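Local coordinates for regulatory protein of LacI family (Chloroflexus aggregans, PDB 3BBL) that probably acts as a transcription regulator of the LacI family, with a periplasmic-binding-protein-like core expected to sense a small effector molecule, at residues 48-53 with 70-75; 37-42 with 253-258; 172-177 with 207-212. All blocks are in the same frame, centred on the assembly; numbering follows the deposited sequence.

Contact 1. Residues 48-53 with 70-75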
loop_
_atom_site.group_PDB
_atom_site.type_symbol
_atom_site.label_atom_id
_atom_site.label_comp_id
_atom_site.label_asym_id
_atom_site.label_seq_id
_atom_site.Cartn_x
_atom_site.Cartn_y
_atom_site.Cartn_z
ATOM N N GLU A 48 -10.976 11.934 11.847
ATOM C CA GLU A 48 -10.774 10.758 12.688
ATOM C C GLU A 48 -11.877 10.633 13.727
ATOM O O GLU A 48 -12.221 9.526 14.150
ATOM C CB GLU A 48 -9.393 10.788 13.346
ATOM C CG GLU A 48 -8.232 10.609 12.355
ATOM C CD GLU A 48 -8.472 9.489 11.332
ATOM O OE1 GLU A 48 -9.025 8.431 11.709
ATOM O OE2 GLU A 48 -8.094 9.664 10.149
ATOM N N ASP A 49 -12.430 11.769 14.143
ATOM C CA ASP A 49 -13.545 11.757 15.075
ATOM C C ASP A 49 -14.764 11.717 14.162
ATOM O O ASP A 49 -15.251 12.752 13.724
ATOM C CB ASP A 49 -13.561 13.023 15.930
ATOM C CG ASP A 49 -14.855 13.173 16.720
ATOM O OD1 ASP A 49 -15.407 12.145 17.165
ATOM O OD2 ASP A 49 -15.318 14.320 16.902
ATOM N N ARG A 50 -15.240 10.514 13.860
ATOM C CA ARG A 50 -16.376 10.338 12.962
ATOM C C ARG A 50 -17.619 11.139 13.328
ATOM O O ARG A 50 -18.484 11.366 12.480
ATOM C CB ARG A 50 -16.732 8.852 12.851
ATOM C CG ARG A 50 -15.688 8.017 12.131
ATOM C CD ARG A 50 -16.075 6.545 12.115
ATOM N NE ARG A 50 -15.090 5.721 11.416
ATOM C CZ ARG A 50 -13.809 5.628 11.762
ATOM N NH1 ARG A 50 -13.339 6.306 12.803
ATOM N NH2 ARG A 50 -12.988 4.856 11.063
ATOM N N SER A 51 -17.713 11.571 14.581
ATOM C CA SER A 51 -18.868 12.347 15.020
ATOM C C SER A 51 -18.883 13.716 14.343
ATOM O O SER A 51 -19.949 14.262 14.057
ATOM C CB SER A 51 -18.858 12.513 16.542
ATOM O OG SER A 51 -17.768 13.307 16.964
ATOM N N GLN A 52 -17.701 14.270 14.085
ATOM C CA GLN A 52 -17.603 15.567 13.425
ATOM C C GLN A 52 -17.960 15.436 11.944
ATOM O O GLN A 52 -17.126 15.076 11.114
ATOM C CB GLN A 52 -16.195 16.135 13.594
ATOM C CG GLN A 52 -15.902 16.578 15.017
ATOM C CD GLN A 52 -14.464 17.024 15.208
ATOM O OE1 GLN A 52 -13.536 16.212 15.159
ATOM N NE2 GLN A 52 -14.271 18.322 15.422
ATOM N N ILE A 53 -19.216 15.740 11.631
ATOM C CA ILE A 53 -19.744 15.644 10.274
ATOM C C ILE A 53 -19.825 16.981 9.542
ATOM O O ILE A 53 -20.482 17.087 8.505
ATOM C CB ILE A 53 -21.152 15.035 10.302
ATOM C CG1 ILE A 53 -22.024 15.831 11.280
ATOM C CG2 ILE A 53 -21.076 13.558 10.684
ATOM C CD1 ILE A 53 -23.386 15.231 11.530
ATOM N N LEU A 70 -18.789 5.829 1.839
ATOM C CA LEU A 70 -18.179 5.821 3.165
ATOM C C LEU A 70 -17.442 4.510 3.404
ATOM O O LEU A 70 -17.895 3.459 2.965
ATOM C CB LEU A 70 -19.256 5.980 4.252
ATOM C CG LEU A 70 -20.341 7.056 4.125
ATOM C CD1 LEU A 70 -21.392 6.829 5.205
ATOM C CD2 LEU A 70 -19.735 8.447 4.243
ATOM N N SER A 71 -16.306 4.581 4.096
ATOM C CA SER A 71 -15.528 3.389 4.440
ATOM C C SER A 71 -15.194 3.477 5.930
ATOM O O SER A 71 -15.407 4.524 6.541
ATOM C CB SER A 71 -14.258 3.288 3.588
ATOM O OG SER A 71 -13.431 4.418 3.731
ATOM N N SER A 72 -14.680 2.392 6.510
ATOM C CA SER A 72 -14.367 2.346 7.943
ATOM C C SER A 72 -15.659 2.540 8.724
ATOM O O SER A 72 -15.754 3.410 9.590
ATOM C CB SER A 72 -13.381 3.447 8.348
ATOM O OG SER A 72 -12.065 3.142 7.940
ATOM N N ILE A 73 -16.656 1.726 8.413
ATOM C CA ILE A 73 -17.945 1.837 9.076
ATOM C C ILE A 73 -17.981 1.152 10.431
ATOM O O ILE A 73 -17.742 -0.044 10.536
ATOM C CB ILE A 73 -19.072 1.223 8.221
ATOM C CG1 ILE A 73 -18.936 1.668 6.760
ATOM C CG2 ILE A 73 -20.424 1.622 8.799
ATOM C CD1 ILE A 73 -19.070 3.164 6.547
ATOM N N ASN A 74 -18.290 1.921 11.467
ATOM C CA ASN A 74 -18.400 1.379 12.819
ATOM C C ASN A 74 -19.870 1.186 13.154
ATOM O O ASN A 74 -20.736 1.531 12.360
ATOM C CB ASN A 74 -17.771 2.330 13.839
ATOM C CG ASN A 74 -16.261 2.332 13.775
ATOM O OD1 ASN A 74 -15.628 1.270 13.762
ATOM N ND2 ASN A 74 -15.669 3.522 13.742
ATOM N N TYR A 75 -20.156 0.618 14.320
ATOM C CA TYR A 75 -21.544 0.434 14.733
ATOM C C TYR A 75 -22.109 1.827 14.987
ATOM O O TYR A 75 -21.391 2.709 15.464
ATOM C CB TYR A 75 -21.633 -0.386 16.027
ATOM C CG TYR A 75 -21.311 -1.855 15.887
ATOM C CD1 TYR A 75 -20.180 -2.400 16.494
ATOM C CD2 TYR A 75 -22.157 -2.709 15.184
ATOM C CE1 TYR A 75 -19.903 -3.761 16.410
ATOM C CE2 TYR A 75 -21.892 -4.073 15.093
ATOM C CZ TYR A 75 -20.764 -4.591 15.713
ATOM O OH TYR A 75 -20.507 -5.939 15.644
#

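Contact 2. Residues 37-42 with 253-258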
loop_
_atom_site.group_PDB
_atom_site.type_symbol
_atom_site.label_atom_id
_atom_site.label_comp_id
_atom_site.label_asym_id
_atom_site.label_seq_id
_atom_site.Cartn_x
_atom_site.Cartn_y
_atom_site.Cartn_z
ATOM N N VAL A 37 -18.584 6.476 -16.549
ATOM C CA VAL A 37 -19.940 7.007 -16.625
ATOM C C VAL A 37 -19.930 8.515 -16.379
ATOM O O VAL A 37 -20.910 9.087 -15.902
ATOM C CB VAL A 37 -20.883 6.325 -15.602
ATOM C CG1 VAL A 37 -21.065 4.864 -15.965
ATOM C CG2 VAL A 37 -20.324 6.471 -14.190
ATOM N N ASN A 38 -18.801 9.141 -16.698
ATOM C CA ASN A 38 -18.620 10.583 -16.559
ATOM C C ASN A 38 -18.693 11.192 -15.162
ATOM O O ASN A 38 -19.092 12.347 -15.002
ATOM C CB ASN A 38 -19.601 11.313 -17.474
ATOM C CG ASN A 38 -19.357 11.014 -18.934
ATOM O OD1 ASN A 38 -18.291 11.320 -19.469
ATOM N ND2 ASN A 38 -20.338 10.405 -19.587
ATOM N N TYR A 39 -18.310 10.432 -14.148
ATOM C CA TYR A 39 -18.313 10.967 -12.793
ATOM C C TYR A 39 -16.875 11.061 -12.287
ATOM O O TYR A 39 -15.981 10.400 -12.813
ATOM C CB TYR A 39 -19.129 10.078 -11.848
ATOM C CG TYR A 39 -20.626 10.314 -11.872
ATOM C CD1 TYR A 39 -21.419 9.807 -12.897
ATOM C CD2 TYR A 39 -21.250 11.030 -10.850
ATOM C CE1 TYR A 39 -22.800 10.004 -12.904
ATOM C CE2 TYR A 39 -22.629 11.235 -10.847
ATOM C CZ TYR A 39 -23.398 10.719 -11.876
ATOM O OH TYR A 39 -24.762 10.919 -11.877
ATOM N N PHE A 40 -16.653 11.911 -11.290
ATOM C CA PHE A 40 -15.333 12.057 -10.691
ATOM C C PHE A 40 -15.502 11.786 -9.210
ATOM O O PHE A 40 -16.575 12.020 -8.646
ATOM C CB PHE A 40 -14.772 13.479 -10.841
ATOM C CG PHE A 40 -14.368 13.847 -12.241
ATOM C CD1 PHE A 40 -15.307 14.320 -13.150
ATOM C CD2 PHE A 40 -13.042 13.740 -12.643
ATOM C CE1 PHE A 40 -14.932 14.684 -14.439
ATOM C CE2 PHE A 40 -12.657 14.100 -13.932
ATOM C CZ PHE A 40 -13.604 14.574 -14.831
ATOM N N VAL A 41 -14.447 11.275 -8.584
ATOM C CA VAL A 41 -14.469 11.023 -7.155
ATOM C C VAL A 41 -13.773 12.229 -6.549
ATOM O O VAL A 41 -12.695 12.618 -6.987
ATOM C CB VAL A 41 -13.684 9.751 -6.774
ATOM C CG1 VAL A 41 -13.632 9.613 -5.254
ATOM C CG2 VAL A 41 -14.339 8.523 -7.402
ATOM N N LEU A 42 -14.398 12.835 -5.551
ATOM C CA LEU A 42 -13.812 13.989 -4.911
ATOM C C LEU A 42 -13.372 13.668 -3.492
ATOM O O LEU A 42 -14.197 13.557 -2.585
ATOM C CB LEU A 42 -14.814 15.136 -4.883
ATOM C CG LEU A 42 -14.300 16.435 -4.266
ATOM C CD1 LEU A 42 -13.191 17.004 -5.135
ATOM C CD2 LEU A 42 -15.443 17.430 -4.124
ATOM N N LEU A 253 -23.682 1.547 -7.697
ATOM C CA LEU A 253 -24.914 1.612 -6.922
ATOM C C LEU A 253 -25.285 3.046 -6.564
ATOM O O LEU A 253 -26.455 3.413 -6.580
ATOM C CB LEU A 253 -24.770 0.779 -5.645
ATOM C CG LEU A 253 -25.955 0.748 -4.677
ATOM C CD1 LEU A 253 -27.192 0.240 -5.395
ATOM C CD2 LEU A 253 -25.622 -0.153 -3.491
ATOM N N LEU A 254 -24.283 3.855 -6.240
ATOM C CA LEU A 254 -24.523 5.242 -5.871
ATOM C C LEU A 254 -24.958 6.067 -7.077
ATOM O O LEU A 254 -25.826 6.929 -6.966
ATOM C CB LEU A 254 -23.267 5.855 -5.251
ATOM C CG LEU A 254 -23.416 7.305 -4.791
ATOM C CD1 LEU A 254 -24.550 7.406 -3.774
ATOM C CD2 LEU A 254 -22.112 7.790 -4.186
ATOM N N VAL A 255 -24.356 5.801 -8.231
ATOM C CA VAL A 255 -24.711 6.529 -9.442
ATOM C C VAL A 255 -26.176 6.264 -9.789
ATOM O O VAL A 255 -26.885 7.162 -10.237
ATOM C CB VAL A 255 -23.814 6.121 -10.640
ATOM C CG1 VAL A 255 -24.354 6.721 -11.928
ATOM C CG2 VAL A 255 -22.385 6.601 -10.409
ATOM N N ALA A 256 -26.625 5.032 -9.573
ATOM C CA ALA A 256 -28.008 4.676 -9.853
ATOM C C ALA A 256 -28.940 5.409 -8.890
ATOM O O ALA A 256 -29.995 5.894 -9.290
ATOM C CB ALA A 256 -28.199 3.171 -9.724
ATOM N N ILE A 257 -28.545 5.496 -7.625
ATOM C CA ILE A 257 -29.357 6.173 -6.619
ATOM C C ILE A 257 -29.409 7.666 -6.901
ATOM O O ILE A 257 -30.467 8.294 -6.816
ATOM C CB ILE A 257 -28.788 5.961 -5.203
ATOM C CG1 ILE A 257 -28.820 4.474 -4.851
ATOM C CG2 ILE A 257 -29.593 6.760 -4.191
ATOM C CD1 ILE A 257 -28.191 4.149 -3.510
ATOM N N VAL A 258 -28.258 8.233 -7.235
ATOM C CA VAL A 258 -28.168 9.653 -7.530
ATOM C C VAL A 258 -29.022 10.034 -8.739
ATOM O O VAL A 258 -29.608 11.113 -8.777
ATOM C CB VAL A 258 -26.696 10.072 -7.789
ATOM C CG1 VAL A 258 -26.641 11.460 -8.425
ATOM C CG2 VAL A 258 -25.924 10.069 -6.483
#

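Contact 3. Residues 172-177 with 207-212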
loop_
_atom_site.group_PDB
_atom_site.type_symbol
_atom_site.label_atom_id
_atom_site.label_comp_id
_atom_site.label_asym_id
_atom_site.label_seq_id
_atom_site.Cartn_x
_atom_site.Cartn_y
_atom_site.Cartn_z
ATOM N N VAL A 172 1.296 -6.930 18.574
ATOM C CA VAL A 172 0.264 -7.678 19.279
ATOM C C VAL A 172 0.200 -9.115 18.765
ATOM O O VAL A 172 0.094 -10.057 19.551
ATOM C CB VAL A 172 -1.122 -6.994 19.152
ATOM C CG1 VAL A 172 -2.220 -7.907 19.672
ATOM C CG2 VAL A 172 -1.118 -5.698 19.942
ATOM N N GLY A 173 0.279 -9.282 17.448
ATOM C CA GLY A 173 0.239 -10.618 16.876
ATOM C C GLY A 173 1.359 -11.489 17.414
ATOM O O GLY A 173 1.156 -12.655 17.738
ATOM N N ARG A 174 2.546 -10.906 17.529
ATOM C CA ARG A 174 3.703 -11.621 18.035
ATOM C C ARG A 174 3.537 -11.966 19.516
ATOM O O ARG A 174 3.722 -13.116 19.923
ATOM C CB ARG A 174 4.959 -10.771 17.831
ATOM C CG ARG A 174 6.234 -11.348 18.405
ATOM C CD ARG A 174 7.396 -10.404 18.114
ATOM N NE ARG A 174 8.611 -10.783 18.828
ATOM C CZ ARG A 174 8.830 -10.551 20.121
ATOM N NH1 ARG A 174 7.915 -9.930 20.855
ATOM N NH2 ARG A 174 9.959 -10.961 20.690
ATOM N N ALA A 175 3.183 -10.968 20.316
ATOM C CA ALA A 175 2.993 -11.158 21.752
ATOM C C ALA A 175 1.958 -12.244 22.051
ATOM O O ALA A 175 2.212 -13.148 22.846
ATOM C CB ALA A 175 2.570 -9.840 22.402
HETATM N N MSE A 176 0.794 -12.156 21.415
HETATM C CA MSE A 176 -0.258 -13.145 21.634
HETATM C C MSE A 176 0.200 -14.539 21.203
HETATM O O MSE A 176 -0.130 -15.530 21.846
HETATM C CB MSE A 176 -1.531 -12.754 20.877
HETATM C CG MSE A 176 -2.040 -11.406 21.288
HETATM SE SE MSE A 176 -3.895 -10.998 20.638
HETATM C CE MSE A 176 -3.547 -11.477 18.812
ATOM N N THR A 177 0.976 -14.622 20.126
ATOM C CA THR A 177 1.433 -15.927 19.669
ATOM C C THR A 177 2.485 -16.514 20.611
ATOM O O THR A 177 2.492 -17.730 20.869
ATOM C CB THR A 177 1.995 -15.869 18.225
ATOM O OG1 THR A 177 0.959 -15.437 17.335
ATOM C CG2 THR A 177 2.485 -17.253 17.776
ATOM N N ALA A 207 6.828 -17.711 15.920
ATOM C CA ALA A 207 7.109 -19.103 15.595
ATOM C C ALA A 207 8.601 -19.284 15.327
ATOM O O ALA A 207 9.228 -20.222 15.829
ATOM C CB ALA A 207 6.317 -19.519 14.382
ATOM N N ARG A 208 9.152 -18.383 14.521
ATOM C CA ARG A 208 10.569 -18.407 14.177
ATOM C C ARG A 208 11.415 -18.289 15.447
ATOM O O ARG A 208 12.370 -19.029 15.638
ATOM C CB ARG A 208 10.883 -17.256 13.218
ATOM C CG ARG A 208 12.361 -17.073 12.913
ATOM C CD ARG A 208 12.585 -15.908 11.954
ATOM N NE ARG A 208 11.969 -14.659 12.417
ATOM C CZ ARG A 208 12.346 -13.987 13.505
ATOM N NH1 ARG A 208 13.349 -14.437 14.259
ATOM N NH2 ARG A 208 11.726 -12.858 13.838
ATOM N N GLU A 209 11.052 -17.359 16.317
ATOM C CA GLU A 209 11.769 -17.172 17.563
ATOM C C GLU A 209 11.748 -18.427 18.439
ATOM O O GLU A 209 12.718 -18.701 19.152
ATOM C CB GLU A 209 11.181 -15.988 18.342
ATOM C CG GLU A 209 11.638 -14.634 17.828
ATOM C CD GLU A 209 11.071 -13.470 18.618
ATOM O OE1 GLU A 209 11.038 -13.548 19.869
ATOM O OE2 GLU A 209 10.672 -12.471 17.980
ATOM N N ARG A 210 10.659 -19.190 18.386
ATOM C CA ARG A 210 10.555 -20.394 19.199
ATOM C C ARG A 210 10.978 -21.682 18.491
ATOM O O ARG A 210 10.738 -22.781 18.982
ATOM C CB ARG A 210 9.134 -20.534 19.745
ATOM C CG ARG A 210 8.738 -19.434 20.701
ATOM C CD ARG A 210 9.711 -19.331 21.867
ATOM N NE ARG A 210 9.352 -18.237 22.767
ATOM C CZ ARG A 210 8.295 -18.244 23.571
ATOM N NH1 ARG A 210 7.488 -19.293 23.603
ATOM N NH2 ARG A 210 8.029 -17.187 24.325
ATOM N N GLY A 211 11.608 -21.543 17.330
ATOM C CA GLY A 211 12.085 -22.700 16.599
ATOM C C GLY A 211 11.074 -23.625 15.953
ATOM O O GLY A 211 11.386 -24.789 15.722
ATOM N N LEU A 212 9.875 -23.137 15.657
ATOM C CA LEU A 212 8.877 -23.984 15.016
ATOM C C LEU A 212 8.849 -23.727 13.515
ATOM O O LEU A 212 9.001 -22.596 13.077
ATOM C CB LEU A 212 7.498 -23.708 15.595
ATOM C CG LEU A 212 7.286 -24.078 17.062
ATOM C CD1 LEU A 212 5.960 -23.521 17.539
ATOM C CD2 LEU A 212 7.325 -25.600 17.230
#

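Contact 1. Residues 48-53 with 70-75
The backbone carbonyl oxygen of Ser72 is gripped by two nitrogens of Arg50. The main bond runs from Arg50 NE to Ser72 O at 3.0 Å, with an N-H...O angle of 153°. The donor sits nearly along the C=O axis, and the oxygen lies slightly tilted from the guanidinium plane. A second bond from Arg50 NH2 to Ser72 O, at 3.5 Å, is bent and weak. The arginine chain is extended from CG to NE, which carries the guanidinium across to the other loop. Ser72 CB lies at the edge of the guanidinium, in its plane, beside NH2.

Asn74 ND2 lies over one face of the guanidinium, nearer the rim than the centre, and is 3.4 Å from Arg50 CZ. The amide and guanidinium planes are turned 54° apart. ND2 and NE are both donors, so this is packing and not a hydrogen bond.

Arg50 is in a type I beta turn from Asp49 to Gln52, in which Ser51 OG donates to Asp49 OD1 at 2.6 Å. The contact joins the loops after parallel strands 40-43 and 67-70, which flank strand 6-9. Ile73 O and Tyr75 OH bond Arg138 and Asn141 of helix 138-153.

The arginine is thus held here by a neutral carbonyl, not a carboxylate. Asp77 gives it a long, weak ion pair, so its charge is probably only partly balanced by that group.

Contact 2. Residues 37-42 with 253-258
The ring of Tyr39 has Val255 over one face. Val255 CG2 sits above the ring centre, 4.2 Å from the centroid and 11° off the ring normal, a CH-pi contact. The other methyl of Val255 meets the ring further out, with CG1 3.8 Å from Tyr39 CE1. The two methyls therefore follow the ring from its middle toward its hydroxyl end. Val255 CG1 is anti to the backbone N (chi1 171°), and this rotation turns both methyls to the tyrosine. Phe5 makes an edge-to-face contact with the same ring.

At the far end of the ring, Val258 CG1 lies 4.0 Å from Tyr39 OH. The two side chains come from opposite directions. The hydroxyl has its polar partner in Glu259, just beyond the helix, with which it forms a hydrogen bond. Val37 adds a looser apolar touch, its CG2 standing 4.3 Å from Val255 CG2.

With an alanine here instead of Tyr39, Val255 would probably face a gap where the ring lay, and Glu259 would lose its hydroxyl partner.

Tyr39 closes the Schellman motif that ends helix 23-36. Asn38 is the C-prime residue, and Tyr39 N bonds back to Ala34 O. The chain then enters strand 40-43, the outermost strand at one end of the sheet within this chain, which pairs with strand 6-9. Helix 243-258 lies beside these elements, and Leu254 touches Ile7 and Val91 of strands 6-9 and 90-93. Phe40 packs on Leu42 of the second subunit, so this edge also takes part in the dimer.

Contact 3. Residues 172-177 with 207-212
Arg174 and Glu209 reach for each other from two neighbouring helices, and their side chains cross at about a right angle. The guanidinium is offered side-on, through NE and NH2, with one carboxylate oxygen set against each nitrogen. Arg174 NE donates to Glu209 OE2 at 2.8 Å, with an N-H...O angle of 157°. This oxygen lies at the edge of the guanidinium, in its plane. It is met on its syn side, but out of the carboxylate plane. Glu209 OE1 takes a bond from Arg174 NH2 at 2.9 Å through its syn lone pair. That bond is more bent, and OE1 is well tilted from the guanidinium plane. A weak third bond links Arg174 NH2 and Glu209 OE2 at 3.2 Å. The two flat groups are not coplanar but turned 43° apart.

Arg174 has CG anti to the backbone N (chi1 176°) and stays extended to NE, so its head leaves helix 170-181 toward the other helix. Glu209 is extended beyond CG. With two nitrogens held, rotation of the guanidinium is restricted. The pair lies at the surface, so solvent probably weakens its electrostatic gain.

Glu209 is the last residue of helix 197-209, which a Schellman motif ends, with Gly211 as the C-prime residue and Leu212 N bonded to Ala207 O. Arg210 forms a salt bridge with Asp182. Arg208 makes a cation-pi contact with Phe233 of the second subunit.

Beneath the ion pair the helices pack through small residues. Within helix 170-181, Gly173 O accepts from both Thr177 N and Thr177 OG1, which reach it from opposite faces of its plane. Thr177 touches Ala203 and Ala206 of helix 197-209 and Leu131 of strand 128-132, so helix 170-181 meets both here.

Overall arrangement
Contacts 1 and 2 lie in the half built on strands 40-43, 6-9, 67-70 and 90-93. Contact 3 lies in the other half, on helices 170-181 and 197-209, over strand 128-132. Centre to centre, contacts 1 and 2 are about 21 Å apart, contacts 1 and 3 about 33 Å, and contacts 2 and 3 about 46 Å. Contacts 2 and 3 lie on opposite sides of the chain's centre. The segments of contact 2 are 211 residues apart at their closest ends, so contacts 1 and 3 are nested within its loop, in series. Helix 243-258 thus returns late in the chain to the first half, consistent with the two-lobed, interwoven fold of periplasmic-binding-protein-like regulators.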